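Endonuclease III (Geobacillus stearothermophilus, PDB 1ORN) acts as an iron-sulfur DNA glycosylase of base excision repair, forming a covalent intermediate with DNA and probably removing damaged pyrimidines as its relatives do. Local coordinates at residues H144-R147 and V148-L152; H30-P33 and F34-L37; P109-R112 and D113-M116. One frame throughout, in Å; residues are numbered along the deposited sequence.

Contact 1 (H144-R147 and V148-L152). With SF4 (iron/sulfur cluster), chain F; nucleotides of chain B.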
loop_
_atom_site.group_PDB
_atom_site.type_symbol
_atom_site.label_atom_id
_atom_site.label_comp_id
_atom_site.label_asym_id
_atom_site.label_seq_id
_atom_site.Cartn_x
_atom_site.Cartn_y
_atom_site.Cartn_z
ATOM N N HIS C 144 -7.446 -0.983 -2.562
ATOM C CA HIS C 144 -8.443 -0.244 -1.778
ATOM C C HIS C 144 -8.571 1.217 -2.201
ATOM O O HIS C 144 -9.680 1.711 -2.422
ATOM C CB HIS C 144 -8.113 -0.309 -0.279
ATOM C CG HIS C 144 -8.158 -1.693 0.297
ATOM N ND1 HIS C 144 -9.315 -2.441 0.352
ATOM C CD2 HIS C 144 -7.184 -2.470 0.830
ATOM C CE1 HIS C 144 -9.053 -3.619 0.890
ATOM N NE2 HIS C 144 -7.767 -3.663 1.189
ATOM N N VAL C 145 -7.443 1.908 -2.322
ATOM C CA VAL C 145 -7.477 3.305 -2.717
ATOM C C VAL C 145 -8.121 3.452 -4.086
ATOM O O VAL C 145 -8.970 4.320 -4.286
ATOM C CB VAL C 145 -6.067 3.916 -2.743
ATOM C CG1 VAL C 145 -6.122 5.339 -3.299
ATOM C CG2 VAL C 145 -5.484 3.921 -1.332
ATOM N N GLU C 146 -7.740 2.588 -5.022
ATOM C CA GLU C 146 -8.310 2.660 -6.366
ATOM C C GLU C 146 -9.817 2.406 -6.355
ATOM O O GLU C 146 -10.593 3.171 -6.940
ATOM C CB GLU C 146 -7.638 1.646 -7.290
ATOM C CG GLU C 146 -8.170 1.702 -8.718
ATOM C CD GLU C 146 -7.571 0.646 -9.635
ATOM O OE1 GLU C 146 -7.787 0.748 -10.863
ATOM O OE2 GLU C 146 -6.897 -0.287 -9.139
ATOM N N ARG C 147 -10.229 1.324 -5.700
ATOM C CA ARG C 147 -11.648 0.980 -5.629
ATOM C C ARG C 147 -12.484 2.092 -4.994
ATOM O O ARG C 147 -13.537 2.466 -5.514
ATOM C CB ARG C 147 -11.846 -0.321 -4.839
ATOM C CG ARG C 147 -13.296 -0.802 -4.835
ATOM C CD ARG C 147 -13.455 -2.107 -4.067
ATOM N NE ARG C 147 -13.193 -1.938 -2.640
ATOM C CZ ARG C 147 -12.110 -2.387 -2.010
ATOM N NH1 ARG C 147 -11.166 -3.045 -2.672
ATOM N NH2 ARG C 147 -11.970 -2.167 -0.708
ATOM N N VAL C 148 -12.023 2.612 -3.862
ATOM C CA VAL C 148 -12.746 3.675 -3.176
ATOM C C VAL C 148 -12.846 4.914 -4.056
ATOM O O VAL C 148 -13.908 5.527 -4.153
ATOM C CB VAL C 148 -12.064 4.038 -1.837
ATOM C CG1 VAL C 148 -12.657 5.319 -1.261
ATOM C CG2 VAL C 148 -12.242 2.887 -0.851
ATOM N N SER C 149 -11.744 5.265 -4.716
ATOM C CA SER C 149 -11.723 6.438 -5.586
ATOM C C SER C 149 -12.723 6.330 -6.731
ATOM O O SER C 149 -13.456 7.286 -7.030
ATOM C CB SER C 149 -10.313 6.644 -6.156
ATOM O OG SER C 149 -9.405 7.054 -5.145
ATOM N N LYS C 150 -12.756 5.164 -7.368
ATOM C CA LYS C 150 -13.653 4.949 -8.492
ATOM C C LYS C 150 -15.118 4.811 -8.102
ATOM O O LYS C 150 -15.997 5.284 -8.819
ATOM C CB LYS C 150 -13.168 3.747 -9.300
ATOM C CG LYS C 150 -11.846 4.070 -10.008
ATOM C CD LYS C 150 -11.279 2.913 -10.786
ATOM C CE LYS C 150 -10.080 3.381 -11.612
ATOM N NZ LYS C 150 -9.511 2.274 -12.422
ATOM N N ARG C 151 -15.394 4.187 -6.965
ATOM C CA ARG C 151 -16.785 4.046 -6.534
ATOM C C ARG C 151 -17.387 5.398 -6.166
ATOM O O ARG C 151 -18.518 5.711 -6.547
ATOM C CB ARG C 151 -16.883 3.108 -5.333
ATOM C CG ARG C 151 -16.720 1.646 -5.672
ATOM C CD ARG C 151 -16.889 0.797 -4.430
ATOM N NE ARG C 151 -16.980 -0.624 -4.752
ATOM C CZ ARG C 151 -16.990 -1.595 -3.846
ATOM N NH1 ARG C 151 -16.913 -1.306 -2.552
ATOM N NH2 ARG C 151 -17.085 -2.856 -4.235
ATOM N N LEU C 152 -16.625 6.198 -5.431
ATOM C CA LEU C 152 -17.079 7.513 -4.989
ATOM C C LEU C 152 -17.139 8.553 -6.107
ATOM O O LEU C 152 -17.866 9.544 -6.006
ATOM C CB LEU C 152 -16.169 8.014 -3.868
ATOM C CG LEU C 152 -16.749 8.311 -2.481
ATOM C CD1 LEU C 152 -18.133 7.690 -2.289
ATOM C CD2 LEU C 152 -15.759 7.796 -1.450
HETATM FE FE1 SF4 F . -20.164 4.197 0.982
HETATM FE FE2 SF4 F . -18.535 2.616 -0.590
HETATM FE FE3 SF4 F . -21.171 2.184 -0.415
HETATM FE FE4 SF4 F . -20.216 4.382 -1.674
HETATM S S1 SF4 F . -19.970 2.214 -2.377
HETATM S S2 SF4 F . -21.987 4.232 -0.374
HETATM S S3 SF4 F . -18.395 4.764 -0.451
HETATM S S4 SF4 F . -19.746 1.927 1.254
ATOM P P DA B 6 -9.603 -6.565 -2.349
ATOM O OP1 DA B 6 -10.229 -5.463 -1.578
ATOM O OP2 DA B 6 -9.154 -6.328 -3.745
ATOM O "O5'" DA B 6 -8.381 -7.129 -1.494
ATOM C "C5'" DA B 6 -8.576 -7.495 -0.127
ATOM C "C4'" DA B 6 -7.323 -8.114 0.448
ATOM O "O4'" DA B 6 -7.073 -9.404 -0.156
ATOM C "C3'" DA B 6 -6.039 -7.301 0.269
ATOM O "O3'" DA B 6 -5.263 -7.407 1.461
ATOM C "C2'" DA B 6 -5.322 -8.030 -0.854
ATOM C "C1'" DA B 6 -5.724 -9.473 -0.585
ATOM N N9 DA B 6 -5.675 -10.369 -1.738
ATOM C C8 DA B 6 -6.049 -10.102 -3.032
ATOM N N7 DA B 6 -5.926 -11.126 -3.839
ATOM C C5 DA B 6 -5.433 -12.136 -3.025
ATOM C C6 DA B 6 -5.095 -13.477 -3.278
ATOM N N6 DA B 6 -5.215 -14.062 -4.476
ATOM N N1 DA B 6 -4.625 -14.211 -2.246
ATOM C C2 DA B 6 -4.510 -13.629 -1.047
ATOM N N3 DA B 6 -4.798 -12.383 -0.683
ATOM C C4 DA B 6 -5.262 -11.679 -1.731
#
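Arg147 and Arg151 lie one turn apart on helix 143-152, an element of the HhH-GPD fold that reaches from a DNA phosphate to the [4Fe-4S] cluster. Their side chains run alongside each other in the same direction. Arg147 CD sits over the centre of one face of the Arg151 guanidinium, 3.6 Å from Arg151 CZ, and the two guanidinium planes are turned 65° apart. It is thus a methylene of Arg147, rather than its charged end, that covers this face. A bend at chi3 (67°) swings the guanidinium of Arg147 back toward His144, where NH2 donates to ND1 at 2.9 Å, almost in the imidazole plane; the same nitrogen also donates to Cys192 O. Arg147 NH1 gives a weak, bent bond of 2.8 Å to OP1 of DA6 of chain B, and His144 borders the same OP1 through a ring carbon, CE1, at 3.3 Å. Arg151 instead donates to the carbonyls of Lys193 and Ala194.

Around the helix, the extended Glu146 offers the anti lone pair of OE1 to Lys150 NZ in a 2.8 Å salt bridge; the ammonium also donates to the carbonyls of Trp157 and Asp159. Val145 O accepts twice, from Ser149 N and from Ser149 OG at 2.9 Å, the two arriving from opposite faces of the carbonyl plane. Near the last turn, Leu152 CD1 lies 3.5 Å from S3 of the cluster. Val145 packs on helices 161-171 and 177-191, while Val148 touches Phe187 of helix 177-191 and Met17 of helix 7-20.

Contact 2 (H30-P33 and F34-L37)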
loop_
_atom_site.group_PDB
_atom_site.type_symbol
_atom_site.label_atom_id
_atom_site.label_comp_id
_atom_site.label_asym_id
_atom_site.label_seq_id
_atom_site.Cartn_x
_atom_site.Cartn_y
_atom_site.Cartn_z
ATOM N N HIS C 30 6.924 -3.825 11.488
ATOM C CA HIS C 30 8.326 -3.638 11.117
ATOM C C HIS C 30 9.048 -2.797 12.166
ATOM O O HIS C 30 8.429 -1.975 12.844
ATOM C CB HIS C 30 8.430 -2.922 9.770
ATOM C CG HIS C 30 7.899 -1.522 9.791
ATOM N ND1 HIS C 30 6.552 -1.235 9.839
ATOM C CD2 HIS C 30 8.537 -0.327 9.785
ATOM C CE1 HIS C 30 6.383 0.076 9.858
ATOM N NE2 HIS C 30 7.573 0.650 9.826
ATOM N N ARG C 31 10.360 -2.985 12.275
ATOM C CA ARG C 31 11.167 -2.247 13.244
ATOM C C ARG C 31 12.147 -1.261 12.605
ATOM O O ARG C 31 12.702 -0.395 13.286
ATOM C CB ARG C 31 11.925 -3.236 14.134
ATOM C CG ARG C 31 11.015 -4.028 15.060
ATOM C CD ARG C 31 11.715 -5.260 15.614
ATOM N NE ARG C 31 11.993 -6.236 14.562
ATOM C CZ ARG C 31 12.562 -7.420 14.767
ATOM N NH1 ARG C 31 12.919 -7.786 15.993
ATOM N NH2 ARG C 31 12.766 -8.245 13.747
ATOM N N ASN C 32 12.355 -1.386 11.295
ATOM C CA ASN C 32 13.259 -0.492 10.581
ATOM C C ASN C 32 12.882 -0.454 9.092
ATOM O O ASN C 32 12.051 -1.247 8.638
ATOM C CB ASN C 32 14.712 -0.949 10.774
ATOM C CG ASN C 32 14.942 -2.363 10.307
ATOM O OD1 ASN C 32 14.767 -2.675 9.133
ATOM N ND2 ASN C 32 15.340 -3.234 11.228
ATOM N N PRO C 33 13.480 0.473 8.319
ATOM C CA PRO C 33 13.200 0.626 6.884
ATOM C C PRO C 33 13.420 -0.611 6.025
ATOM O O PRO C 33 12.683 -0.832 5.070
ATOM C CB PRO C 33 14.110 1.785 6.474
ATOM C CG PRO C 33 14.192 2.592 7.751
ATOM C CD PRO C 33 14.423 1.511 8.765
ATOM N N PHE C 34 14.428 -1.408 6.367
ATOM C CA PHE C 34 14.720 -2.623 5.614
ATOM C C PHE C 34 13.607 -3.633 5.829
ATOM O O PHE C 34 13.137 -4.256 4.883
ATOM C CB PHE C 34 16.060 -3.225 6.047
ATOM C CG PHE C 34 16.420 -4.485 5.311
ATOM C CD1 PHE C 34 16.529 -4.483 3.922
ATOM C CD2 PHE C 34 16.640 -5.676 5.998
ATOM C CE1 PHE C 34 16.851 -5.651 3.227
ATOM C CE2 PHE C 34 16.960 -6.847 5.315
ATOM C CZ PHE C 34 17.067 -6.834 3.923
ATOM N N GLU C 35 13.180 -3.801 7.079
ATOM C CA GLU C 35 12.086 -4.726 7.354
ATOM C C GLU C 35 10.817 -4.217 6.681
ATOM O O GLU C 35 10.014 -5.010 6.194
ATOM C CB GLU C 35 11.840 -4.866 8.860
ATOM C CG GLU C 35 12.833 -5.769 9.564
ATOM C CD GLU C 35 12.493 -5.972 11.031
ATOM O OE1 GLU C 35 13.257 -6.676 11.718
ATOM O OE2 GLU C 35 11.464 -5.432 11.492
ATOM N N LEU C 36 10.629 -2.900 6.644
ATOM C CA LEU C 36 9.429 -2.367 5.999
ATOM C C LEU C 36 9.470 -2.700 4.510
ATOM O O LEU C 36 8.481 -3.163 3.948
ATOM C CB LEU C 36 9.322 -0.847 6.154
ATOM C CG LEU C 36 8.112 -0.218 5.443
ATOM C CD1 LEU C 36 6.808 -0.787 5.992
ATOM C CD2 LEU C 36 8.144 1.298 5.606
ATOM N N LEU C 37 10.612 -2.451 3.878
ATOM C CA LEU C 37 10.746 -2.724 2.444
ATOM C C LEU C 37 10.398 -4.167 2.116
ATOM O O LEU C 37 9.624 -4.430 1.190
ATOM C CB LEU C 37 12.167 -2.414 1.967
ATOM C CG LEU C 37 12.454 -2.721 0.486
ATOM C CD1 LEU C 37 11.525 -1.905 -0.403
ATOM C CD2 LEU C 37 13.905 -2.398 0.181
#
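Arg31 and Glu35 meet in a salt bridge that folds the loop back onto the first turn of helix 33-43. Glu35 OE2 is gripped by two donors: Arg31 NE reaches its syn lone pair at 3.2 Å, nearly straight (172°), and the backbone Arg31 N comes to its anti side at 2.8 Å, well out of the carboxylate plane. Arg31 NH2 adds a short but bent, weak bond of 2.6 Å to Glu35 OE1. The carboxylate is therefore fixed by backbone and side chain of one residue, which should limit its rotation.

Asn32 OD1 accepts from Glu35 N at 2.8 Å; with CG placed between its own N and carbonyl carbon (chi1 58°), the amide curls over the helix start. Asn32 O in turn receives Leu36 N at 3.0 Å, in the carbonyl plane. Leu36 CD1 rests over the centre of the His30 ring, 3.9 Å from the centroid, a CH-pi contact; Leu28 O holds the ring through His30 ND1. Farther out, Phe59 of helix 48-61 touches Arg31 and Glu35, and Leu36 packs on Val132 and Ala133. At the centre stands a helix N-cap, Asn32 as cap and Pro33 in the first turn, flanked by salt bridge and CH-pi contact.

Contact 3 (P109-R112 and D113-M116). With NA (sodium ion), chain E.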
loop_
_atom_site.group_PDB
_atom_site.type_symbol
_atom_site.label_atom_id
_atom_site.label_comp_id
_atom_site.label_asym_id
_atom_site.label_seq_id
_atom_site.Cartn_x
_atom_site.Cartn_y
_atom_site.Cartn_z
ATOM N N PRO C 109 17.452 3.040 0.031
ATOM C CA PRO C 109 17.510 4.420 -0.452
ATOM C C PRO C 109 16.230 5.161 -0.077
ATOM O O PRO C 109 15.157 4.562 -0.005
ATOM C CB PRO C 109 17.685 4.251 -1.963
ATOM C CG PRO C 109 16.958 2.975 -2.242
ATOM C CD PRO C 109 17.399 2.088 -1.095
ATOM N N ARG C 110 16.349 6.461 0.175
ATOM C CA ARG C 110 15.201 7.267 0.568
ATOM C C ARG C 110 14.477 7.915 -0.605
ATOM O O ARG C 110 13.459 8.582 -0.426
ATOM C CB ARG C 110 15.645 8.337 1.572
ATOM C CG ARG C 110 16.274 7.736 2.821
ATOM C CD ARG C 110 16.517 8.764 3.920
ATOM N NE ARG C 110 16.999 8.116 5.140
ATOM C CZ ARG C 110 17.194 8.739 6.297
ATOM N NH1 ARG C 110 16.949 10.038 6.408
ATOM N NH2 ARG C 110 17.629 8.060 7.351
ATOM N N ASP C 111 15.001 7.707 -1.808
ATOM C CA ASP C 111 14.394 8.271 -3.008
ATOM C C ASP C 111 13.403 7.287 -3.630
ATOM O O ASP C 111 13.720 6.119 -3.834
ATOM C CB ASP C 111 15.478 8.615 -4.025
ATOM C CG ASP C 111 14.908 9.164 -5.306
ATOM O OD1 ASP C 111 14.370 10.289 -5.278
ATOM O OD2 ASP C 111 14.988 8.465 -6.338
ATOM N N ARG C 112 12.208 7.776 -3.947
ATOM C CA ARG C 112 11.153 6.950 -4.528
ATOM C C ARG C 112 11.566 6.336 -5.877
ATOM O O ARG C 112 11.417 5.132 -6.095
ATOM C CB ARG C 112 9.888 7.806 -4.669
ATOM C CG ARG C 112 8.580 7.033 -4.726
ATOM C CD ARG C 112 8.358 6.453 -6.100
ATOM N NE ARG C 112 8.411 7.491 -7.124
ATOM C CZ ARG C 112 7.530 8.481 -7.247
ATOM N NH1 ARG C 112 6.507 8.580 -6.408
ATOM N NH2 ARG C 112 7.679 9.380 -8.212
ATOM N N ASP C 113 12.101 7.154 -6.776
ATOM C CA ASP C 113 12.526 6.646 -8.075
ATOM C C ASP C 113 13.685 5.667 -7.969
ATOM O O ASP C 113 13.817 4.769 -8.800
ATOM C CB ASP C 113 12.888 7.803 -9.010
ATOM C CG ASP C 113 11.661 8.487 -9.586
ATOM O OD1 ASP C 113 10.546 8.241 -9.073
ATOM O OD2 ASP C 113 11.809 9.273 -10.547
ATOM N N GLU C 114 14.534 5.829 -6.958
ATOM C CA GLU C 114 15.642 4.898 -6.788
ATOM C C GLU C 114 15.085 3.571 -6.273
ATOM O O GLU C 114 15.533 2.505 -6.681
ATOM C CB GLU C 114 16.683 5.434 -5.804
ATOM C CG GLU C 114 17.524 6.599 -6.338
ATOM C CD GLU C 114 18.171 6.295 -7.686
ATOM O OE1 GLU C 114 18.771 5.209 -7.847
ATOM O OE2 GLU C 114 18.084 7.153 -8.589
ATOM N N LEU C 115 14.100 3.634 -5.380
ATOM C CA LEU C 115 13.509 2.408 -4.851
ATOM C C LEU C 115 12.881 1.589 -5.978
ATOM O O LEU C 115 12.940 0.364 -5.967
ATOM C CB LEU C 115 12.439 2.726 -3.801
ATOM C CG LEU C 115 12.946 3.195 -2.435
ATOM C CD1 LEU C 115 11.794 3.772 -1.627
ATOM C CD2 LEU C 115 13.601 2.032 -1.702
ATOM N N MET C 116 12.265 2.273 -6.935
ATOM C CA MET C 116 11.624 1.598 -8.053
ATOM C C MET C 116 12.590 0.844 -8.955
ATOM O O MET C 116 12.172 0.023 -9.775
ATOM C CB MET C 116 10.799 2.598 -8.860
ATOM C CG MET C 116 9.516 3.004 -8.151
ATOM S SD MET C 116 8.575 4.270 -9.000
ATOM C CE MET C 116 8.282 3.459 -10.591
HETATM NA NA NA E . 11.236 -2.170 -9.743
HETATM O O HOH W 1 12.335 9.960 -6.834
HETATM O O HOH W 2 12.963 -2.744 -11.198
HETATM O O HOH W 3 9.891 -1.407 -11.800
#
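The edge of the Arg112 guanidinium meets Asp113 side-on, NE and NH2 both donating to one oxygen, OD1. Arg112 NE lies 3.0 Å and Arg112 NH2 3.2 Å from Asp113 OD1, with guanidinium and carboxylate planes only 27° apart. Bends at chi2 and chi3 (-79° and -55°) fold the arginine over the turn to reach its neighbour, and they also lay Arg112 CD alongside Met116 SD at 3.6 Å. The remaining nitrogen, NH1, is bound by Asn127 OD1 of helix 123-134. A leucine in place of Arg112 would probably leave Asp113 OD1 without either donor, Asn127 without this mate, and the Met116 thioether freer to turn.

The second flat group, the Asp111 carboxylate, caps the helix. Its OD2 accepts from Glu114 N at 2.7 Å, on the anti side and out of plane, while OD1 takes a hydrogen from water 1 at 2.6 Å; that water accepts in turn from Asp113 N. Glu114 OE1 is bonded to Tyr104 OH. Pro109 CG packs on Leu115 CD2 at 3.5 Å, burying Pro109 O without a polar partner. Met116 O binds sodium at 2.4 Å, together with the carbonyls of Leu118 and Val121, two waters and a further ligand from the bound partner, probably the DNA. The capped turn thus leads into a cation site built in part from backbone carbonyls, consistent with a helix-hairpin-helix that uses a metal near DNA.

From the N terminus the chain meets contact 2, then contact 3, then contact 1; they run in series, so none nests in or crosses another. Each is local: contact 2 joins a loop to the start of helix 33-43, contact 3 does the same for helix 112-115, and contact 1 stays within helix 143-152. The first two, with centres about 15 Å apart, share helix 123-134 as a common neighbour, and Leu37 touches Leu118 and Val121 of the sodium site. Contact 1 lies across the chain's centre, about 28 Å and 26 Å from them between centres, in the cluster-bearing half. Two helix starts and one helix interior thus illustrate short-range order on both sides of the molecule.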